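Local coordinates for petrobactin biosynthesis protein AsbB (Bacillus anthracis, PDB 3TO3) that joins spermidine to citryl-spermidine intermediates at the expense of ATP, a step in making the siderophore petrobactin, at residues 377-391 with 440-454. Sequence-based numbering, arbitrary orientation.
With ATP (adenosine-5'-triphosphate), chain E.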
loop_
_atom_site.group_PDB
_atom_site.type_symbol
_atom_site.label_atom_id
_atom_site.label_comp_id
_atom_site.label_asym_id
_atom_site.label_seq_id
_atom_site.Cartn_x
_atom_site.Cartn_y
_atom_site.Cartn_z
ATOM N N TYR B 377 -36.914 -15.820 -0.631
ATOM C CA TYR B 377 -37.310 -16.998 -1.418
ATOM C C TYR B 377 -37.464 -18.369 -0.746
ATOM O O TYR B 377 -38.075 -19.266 -1.324
ATOM C CB TYR B 377 -36.325 -17.183 -2.571
ATOM C CG TYR B 377 -36.370 -16.092 -3.603
ATOM C CD1 TYR B 377 -37.363 -16.072 -4.579
ATOM C CD2 TYR B 377 -35.403 -15.083 -3.620
ATOM C CE1 TYR B 377 -37.399 -15.072 -5.541
ATOM C CE2 TYR B 377 -35.422 -14.078 -4.582
ATOM C CZ TYR B 377 -36.421 -14.073 -5.547
ATOM O OH TYR B 377 -36.446 -13.073 -6.510
ATOM N N LEU B 378 -36.928 -18.555 0.453
ATOM C CA LEU B 378 -36.820 -19.913 0.980
ATOM C C LEU B 378 -38.134 -20.384 1.547
ATOM O O LEU B 378 -38.723 -19.702 2.359
ATOM C CB LEU B 378 -35.748 -20.009 2.059
ATOM C CG LEU B 378 -34.291 -19.880 1.599
ATOM C CD1 LEU B 378 -33.361 -20.045 2.803
ATOM C CD2 LEU B 378 -33.917 -20.873 0.478
ATOM N N GLY B 379 -38.582 -21.562 1.129
ATOM C CA GLY B 379 -39.796 -22.147 1.667
ATOM C C GLY B 379 -39.634 -22.560 3.120
ATOM O O GLY B 379 -38.548 -22.451 3.687
ATOM N N GLU B 380 -40.706 -23.068 3.722
ATOM C CA GLU B 380 -40.701 -23.289 5.165
ATOM C C GLU B 380 -39.761 -24.403 5.630
ATOM O O GLU B 380 -39.151 -24.294 6.693
ATOM C CB GLU B 380 -42.115 -23.493 5.712
ATOM C CG GLU B 380 -42.175 -23.420 7.228
ATOM C CD GLU B 380 -43.589 -23.223 7.757
ATOM O OE1 GLU B 380 -43.876 -22.125 8.285
ATOM O OE2 GLU B 380 -44.410 -24.165 7.655
ATOM N N GLN B 381 -39.641 -25.475 4.857
ATOM C CA GLN B 381 -38.681 -26.506 5.234
ATOM C C GLN B 381 -37.324 -26.406 4.533
ATOM O O GLN B 381 -36.427 -27.198 4.807
ATOM C CB GLN B 381 -39.281 -27.893 5.030
ATOM C CG GLN B 381 -40.499 -28.162 5.893
ATOM C CD GLN B 381 -41.339 -29.280 5.331
ATOM O OE1 GLN B 381 -42.043 -29.096 4.337
ATOM N NE2 GLN B 381 -41.254 -30.456 5.944
ATOM N N GLU B 382 -37.171 -25.436 3.637
ATOM C CA GLU B 382 -35.955 -25.327 2.831
ATOM C C GLU B 382 -34.817 -24.628 3.580
ATOM O O GLU B 382 -35.058 -23.730 4.357
ATOM C CB GLU B 382 -36.264 -24.604 1.510
ATOM C CG GLU B 382 -37.323 -25.304 0.666
ATOM C CD GLU B 382 -37.647 -24.613 -0.666
ATOM O OE1 GLU B 382 -37.419 -23.384 -0.847
ATOM O OE2 GLU B 382 -38.156 -25.335 -1.552
ATOM N N ASP B 383 -33.580 -25.058 3.368
ATOM C CA ASP B 383 -32.416 -24.239 3.744
ATOM C C ASP B 383 -31.499 -24.073 2.526
ATOM O O ASP B 383 -31.838 -24.517 1.420
ATOM C CB ASP B 383 -31.647 -24.818 4.944
ATOM C CG ASP B 383 -31.027 -23.723 5.846
ATOM O OD1 ASP B 383 -30.697 -22.600 5.353
ATOM O OD2 ASP B 383 -30.878 -23.996 7.060
ATOM N N ALA B 384 -30.348 -23.437 2.713
ATOM C CA ALA B 384 -29.512 -23.087 1.578
ATOM C C ALA B 384 -28.059 -23.200 1.948
ATOM O O ALA B 384 -27.683 -22.936 3.083
ATOM C CB ALA B 384 -29.814 -21.648 1.101
ATOM N N VAL B 385 -27.240 -23.572 0.977
ATOM C CA VAL B 385 -25.812 -23.654 1.199
ATOM C C VAL B 385 -25.117 -23.005 0.001
ATOM O O VAL B 385 -25.531 -23.196 -1.132
ATOM C CB VAL B 385 -25.367 -25.167 1.394
ATOM C CG1 VAL B 385 -25.854 -26.021 0.259
ATOM C CG2 VAL B 385 -23.879 -25.287 1.477
ATOM N N PRO B 386 -24.041 -22.251 0.247
ATOM C CA PRO B 386 -23.241 -21.737 -0.872
ATOM C C PRO B 386 -22.700 -22.872 -1.714
ATOM O O PRO B 386 -22.271 -23.892 -1.175
ATOM C CB PRO B 386 -22.085 -21.004 -0.193
ATOM C CG PRO B 386 -22.207 -21.280 1.275
ATOM C CD PRO B 386 -23.605 -21.719 1.547
ATOM N N PHE B 387 -22.692 -22.700 -3.025
ATOM C CA PHE B 387 -22.424 -23.830 -3.890
ATOM C C PHE B 387 -21.017 -24.408 -3.708
ATOM O O PHE B 387 -20.856 -25.617 -3.701
ATOM C CB PHE B 387 -22.750 -23.504 -5.338
ATOM C CG PHE B 387 -22.851 -24.705 -6.229
ATOM C CD1 PHE B 387 -24.058 -25.337 -6.413
ATOM C CD2 PHE B 387 -21.733 -25.205 -6.873
ATOM C CE1 PHE B 387 -24.159 -26.434 -7.255
ATOM C CE2 PHE B 387 -21.830 -26.297 -7.693
ATOM C CZ PHE B 387 -23.051 -26.909 -7.894
ATOM N N ASN B 388 -20.009 -23.566 -3.514
ATOM C CA ASN B 388 -18.688 -24.096 -3.181
ATOM C C ASN B 388 -18.634 -24.827 -1.815
ATOM O O ASN B 388 -17.704 -25.565 -1.527
ATOM C CB ASN B 388 -17.606 -23.017 -3.268
ATOM C CG ASN B 388 -17.798 -21.905 -2.245
ATOM O OD1 ASN B 388 -18.918 -21.438 -2.008
ATOM N ND2 ASN B 388 -16.697 -21.462 -1.648
ATOM N N GLY B 389 -19.634 -24.636 -0.976
ATOM C CA GLY B 389 -19.731 -25.463 0.206
ATOM C C GLY B 389 -19.822 -26.951 -0.109
ATOM O O GLY B 389 -19.319 -27.785 0.636
ATOM N N LEU B 390 -20.450 -27.292 -1.224
ATOM C CA LEU B 390 -20.653 -28.691 -1.576
ATOM C C LEU B 390 -19.349 -29.509 -1.673
ATOM O O LEU B 390 -19.352 -30.718 -1.479
ATOM C CB LEU B 390 -21.464 -28.799 -2.851
ATOM C CG LEU B 390 -22.824 -28.072 -2.808
ATOM C CD1 LEU B 390 -23.474 -28.102 -4.152
ATOM C CD2 LEU B 390 -23.781 -28.584 -1.753
ATOM N N TYR B 391 -18.267 -28.871 -2.082
ATOM C CA TYR B 391 -16.940 -29.486 -2.055
ATOM C C TYR B 391 -16.032 -29.076 -0.897
ATOM O O TYR B 391 -14.865 -29.411 -0.893
ATOM C CB TYR B 391 -16.238 -29.432 -3.417
ATOM C CG TYR B 391 -16.358 -28.125 -4.164
ATOM C CD1 TYR B 391 -15.431 -27.086 -3.965
ATOM C CD2 TYR B 391 -17.391 -27.917 -5.082
ATOM C CE1 TYR B 391 -15.525 -25.864 -4.666
ATOM C CE2 TYR B 391 -17.502 -26.682 -5.789
ATOM C CZ TYR B 391 -16.557 -25.676 -5.585
ATOM O OH TYR B 391 -16.659 -24.473 -6.280
ATOM N N GLY B 440 -18.372 -21.048 -8.384
ATOM C CA GLY B 440 -18.973 -21.531 -7.153
ATOM C C GLY B 440 -19.620 -20.500 -6.243
ATOM O O GLY B 440 -20.596 -20.807 -5.548
ATOM N N GLN B 441 -19.089 -19.282 -6.246
ATOM C CA GLN B 441 -19.539 -18.265 -5.312
ATOM C C GLN B 441 -20.770 -17.509 -5.835
ATOM O O GLN B 441 -21.367 -16.707 -5.112
ATOM C CB GLN B 441 -18.387 -17.299 -4.994
ATOM C CG GLN B 441 -18.348 -16.818 -3.531
ATOM C CD GLN B 441 -18.954 -15.418 -3.337
ATOM O OE1 GLN B 441 -19.014 -14.621 -4.280
ATOM N NE2 GLN B 441 -19.402 -15.119 -2.110
ATOM N N ASN B 442 -21.152 -17.769 -7.085
ATOM C CA ASN B 442 -22.332 -17.145 -7.677
ATOM C C ASN B 442 -23.608 -17.960 -7.527
ATOM O O ASN B 442 -24.669 -17.573 -8.036
ATOM C CB ASN B 442 -22.111 -16.887 -9.162
ATOM C CG ASN B 442 -21.062 -15.838 -9.401
ATOM O OD1 ASN B 442 -20.432 -15.794 -10.462
ATOM N ND2 ASN B 442 -20.833 -15.001 -8.386
HETATM N N MSE B 443 -23.495 -19.101 -6.858
HETATM C CA MSE B 443 -24.555 -20.079 -6.883
HETATM C C MSE B 443 -24.866 -20.520 -5.471
HETATM O O MSE B 443 -23.974 -20.721 -4.650
HETATM C CB MSE B 443 -24.144 -21.286 -7.728
HETATM C CG MSE B 443 -24.016 -20.997 -9.212
HETATM SE SE MSE B 443 -23.282 -22.511 -10.278
HETATM C CE MSE B 443 -24.715 -23.811 -10.083
ATOM N N ILE B 444 -26.147 -20.678 -5.204
ATOM C CA ILE B 444 -26.622 -21.113 -3.909
ATOM C C ILE B 444 -27.531 -22.309 -4.079
ATOM O O ILE B 444 -28.536 -22.220 -4.775
ATOM C CB ILE B 444 -27.371 -19.968 -3.210
ATOM C CG1 ILE B 444 -26.415 -18.782 -3.053
ATOM C CG2 ILE B 444 -27.908 -20.439 -1.865
ATOM C CD1 ILE B 444 -27.003 -17.596 -2.359
ATOM N N LEU B 445 -27.187 -23.442 -3.467
ATOM C CA LEU B 445 -28.101 -24.591 -3.523
ATOM C C LEU B 445 -29.176 -24.459 -2.475
ATOM O O LEU B 445 -28.872 -24.273 -1.300
ATOM C CB LEU B 445 -27.382 -25.925 -3.337
ATOM C CG LEU B 445 -28.286 -27.164 -3.352
ATOM C CD1 LEU B 445 -28.819 -27.427 -4.756
ATOM C CD2 LEU B 445 -27.498 -28.381 -2.856
ATOM N N VAL B 446 -30.432 -24.516 -2.904
ATOM C CA VAL B 446 -31.538 -24.622 -1.968
ATOM C C VAL B 446 -31.895 -26.099 -1.809
ATOM O O VAL B 446 -32.020 -26.831 -2.793
ATOM C CB VAL B 446 -32.752 -23.859 -2.458
ATOM C CG1 VAL B 446 -33.907 -23.989 -1.451
ATOM C CG2 VAL B 446 -32.382 -22.415 -2.659
ATOM N N HIS B 447 -32.022 -26.549 -0.569
ATOM C CA HIS B 447 -32.168 -27.975 -0.318
ATOM C C HIS B 447 -33.166 -28.219 0.801
ATOM O O HIS B 447 -33.513 -27.304 1.563
ATOM C CB HIS B 447 -30.810 -28.580 0.055
ATOM C CG HIS B 447 -30.294 -28.115 1.383
ATOM N ND1 HIS B 447 -30.722 -28.658 2.577
ATOM C CD2 HIS B 447 -29.401 -27.147 1.709
ATOM C CE1 HIS B 447 -30.117 -28.044 3.581
ATOM N NE2 HIS B 447 -29.317 -27.118 3.082
ATOM N N LYS B 448 -33.649 -29.449 0.907
ATOM C CA LYS B 448 -34.521 -29.791 2.030
ATOM C C LYS B 448 -33.839 -30.925 2.783
ATOM O O LYS B 448 -33.779 -32.077 2.307
ATOM C CB LYS B 448 -35.889 -30.214 1.488
ATOM C CG LYS B 448 -36.982 -30.309 2.505
ATOM C CD LYS B 448 -38.330 -30.353 1.802
ATOM C CE LYS B 448 -38.414 -29.285 0.699
ATOM N NZ LYS B 448 -39.713 -28.522 0.732
ATOM N N GLU B 449 -33.319 -30.607 3.965
ATOM C CA GLU B 449 -32.528 -31.594 4.684
ATOM C C GLU B 449 -31.528 -32.306 3.743
ATOM O O GLU B 449 -31.397 -33.539 3.783
ATOM C CB GLU B 449 -33.432 -32.608 5.395
ATOM C CG GLU B 449 -34.300 -32.020 6.505
ATOM C CD GLU B 449 -35.120 -33.104 7.219
ATOM O OE1 GLU B 449 -35.793 -33.916 6.531
ATOM O OE2 GLU B 449 -35.081 -33.162 8.471
ATOM N N GLY B 450 -30.847 -31.526 2.898
ATOM C CA GLY B 450 -29.802 -32.042 2.033
ATOM C C GLY B 450 -30.243 -32.606 0.692
ATOM O O GLY B 450 -29.414 -32.939 -0.147
ATOM N N LEU B 451 -31.551 -32.739 0.501
ATOM C CA LEU B 451 -32.115 -33.119 -0.788
ATOM C C LEU B 451 -32.143 -31.887 -1.688
ATOM O O LEU B 451 -32.751 -30.883 -1.324
ATOM C CB LEU B 451 -33.551 -33.595 -0.612
ATOM C CG LEU B 451 -34.203 -34.036 -1.919
ATOM C CD1 LEU B 451 -33.579 -35.357 -2.319
ATOM C CD2 LEU B 451 -35.732 -34.156 -1.817
ATOM N N PRO B 452 -31.471 -31.951 -2.852
ATOM C CA PRO B 452 -31.405 -30.745 -3.686
ATOM C C PRO B 452 -32.767 -30.396 -4.274
ATOM O O PRO B 452 -33.414 -31.251 -4.881
ATOM C CB PRO B 452 -30.395 -31.128 -4.779
ATOM C CG PRO B 452 -29.541 -32.250 -4.125
ATOM C CD PRO B 452 -30.570 -33.015 -3.331
ATOM N N VAL B 453 -33.164 -29.134 -4.123
ATOM C CA VAL B 453 -34.461 -28.637 -4.563
ATOM C C VAL B 453 -34.363 -27.748 -5.808
ATOM O O VAL B 453 -35.014 -28.009 -6.825
ATOM C CB VAL B 453 -35.235 -27.936 -3.420
ATOM C CG1 VAL B 453 -36.579 -27.419 -3.919
ATOM C CG2 VAL B 453 -35.453 -28.916 -2.266
ATOM N N ARG B 454 -33.618 -26.648 -5.685
ATOM C CA ARG B 454 -33.537 -25.637 -6.720
ATOM C C ARG B 454 -32.259 -24.799 -6.534
ATOM O O ARG B 454 -31.581 -24.906 -5.500
ATOM C CB ARG B 454 -34.816 -24.772 -6.706
ATOM C CG ARG B 454 -34.989 -23.957 -5.425
ATOM C CD ARG B 454 -36.438 -23.785 -5.063
ATOM N NE ARG B 454 -37.061 -22.652 -5.739
ATOM C CZ ARG B 454 -37.740 -21.691 -5.123
ATOM N NH1 ARG B 454 -37.878 -21.702 -3.800
ATOM N NH2 ARG B 454 -38.273 -20.716 -5.832
HETATM P PB ATP E . -18.241 -10.546 -5.133
HETATM O O1B ATP E . -18.024 -9.439 -4.134
HETATM O O2B ATP E . -18.157 -9.989 -6.530
HETATM O O3B ATP E . -19.637 -11.223 -4.874
HETATM P PA ATP E . -15.660 -11.400 -5.151
HETATM O O1A ATP E . -15.382 -9.935 -4.879
HETATM O O2A ATP E . -15.245 -11.827 -6.555
HETATM O O3A ATP E . -17.178 -11.681 -4.967
HETATM O "O5'" ATP E . -14.852 -12.227 -4.087
HETATM C "C5'" ATP E . -15.311 -13.448 -3.642
HETATM C "C4'" ATP E . -14.363 -14.293 -2.999
HETATM O "O4'" ATP E . -14.845 -15.680 -3.017
HETATM C "C3'" ATP E . -13.079 -14.296 -3.737
HETATM O "O3'" ATP E . -12.064 -13.861 -2.918
HETATM C "C2'" ATP E . -12.875 -15.699 -4.140
HETATM O "O2'" ATP E . -11.554 -16.036 -4.082
HETATM C "C1'" ATP E . -13.678 -16.438 -3.125
HETATM N N9 ATP E . -13.949 -17.818 -3.428
HETATM C C8 ATP E . -13.720 -18.834 -2.578
HETATM N N7 ATP E . -14.089 -19.970 -3.185
HETATM C C5 ATP E . -14.562 -19.685 -4.419
HETATM C C6 ATP E . -15.076 -20.475 -5.458
HETATM N N6 ATP E . -15.160 -21.899 -5.289
HETATM N N1 ATP E . -15.479 -19.877 -6.603
HETATM C C2 ATP E . -15.390 -18.538 -6.744
HETATM N N3 ATP E . -14.897 -17.750 -5.761
HETATM C C4 ATP E . -14.476 -18.293 -4.589
HETATM O O HOH W 1 -33.778 -27.774 5.210
HETATM O O HOH W 2 -41.075 -25.825 1.970
HETATM O O HOH W 3 -28.375 -25.135 5.032
#
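Gly-440 lies against Asn-388 and Tyr-391 beside the bound adenine: its CA is 3.8 Å from Tyr-391 OH, which accepts a hydrogen bond from ATP N6 and is also hydrogen-bonded to Asn-516. At Met-443, a selenomethionine, the backbone O accepts a hydrogen bond from Phe-387 N, while the side chain bends at its last torsion (chi3 66°), bringing CE over one phenylalanine face; Leu-390 CD1 lies on the opposite face. Leu-445 exchanges two backbone hydrogen bonds with Val-385, and His-447 two with Asp-383, in an antiparallel ladder. Between them, Val-446 CG1 packs on Leu-378 CD2. Asp-383 O lies over one face of the His-447 imidazole, toward its rim; ND1 accepts a hydrogen bond from Gly-450 N, well out of the ring plane, in the type I' turn. Beyond, Val-453 and Arg-454 form a classic beta bulge opposite Val-446. Glu-382 OE1 sits at the edge of the Arg-454 guanidinium, 3.4 Å from NH1, in a salt bridge whose hydrogen bond is weak; Gly-379 N holds OE1 more firmly, from above the carboxylate plane. Arg-454 NE binds Arg-343 O. Strand 383-386 thus flanks hairpin strand 443-448, whose mate 451-457 runs parallel to strand 345-355, with helix 150-156 packed on Ala-384 and Ile-444, and helix 502-528 on Phe-387 and Met-443.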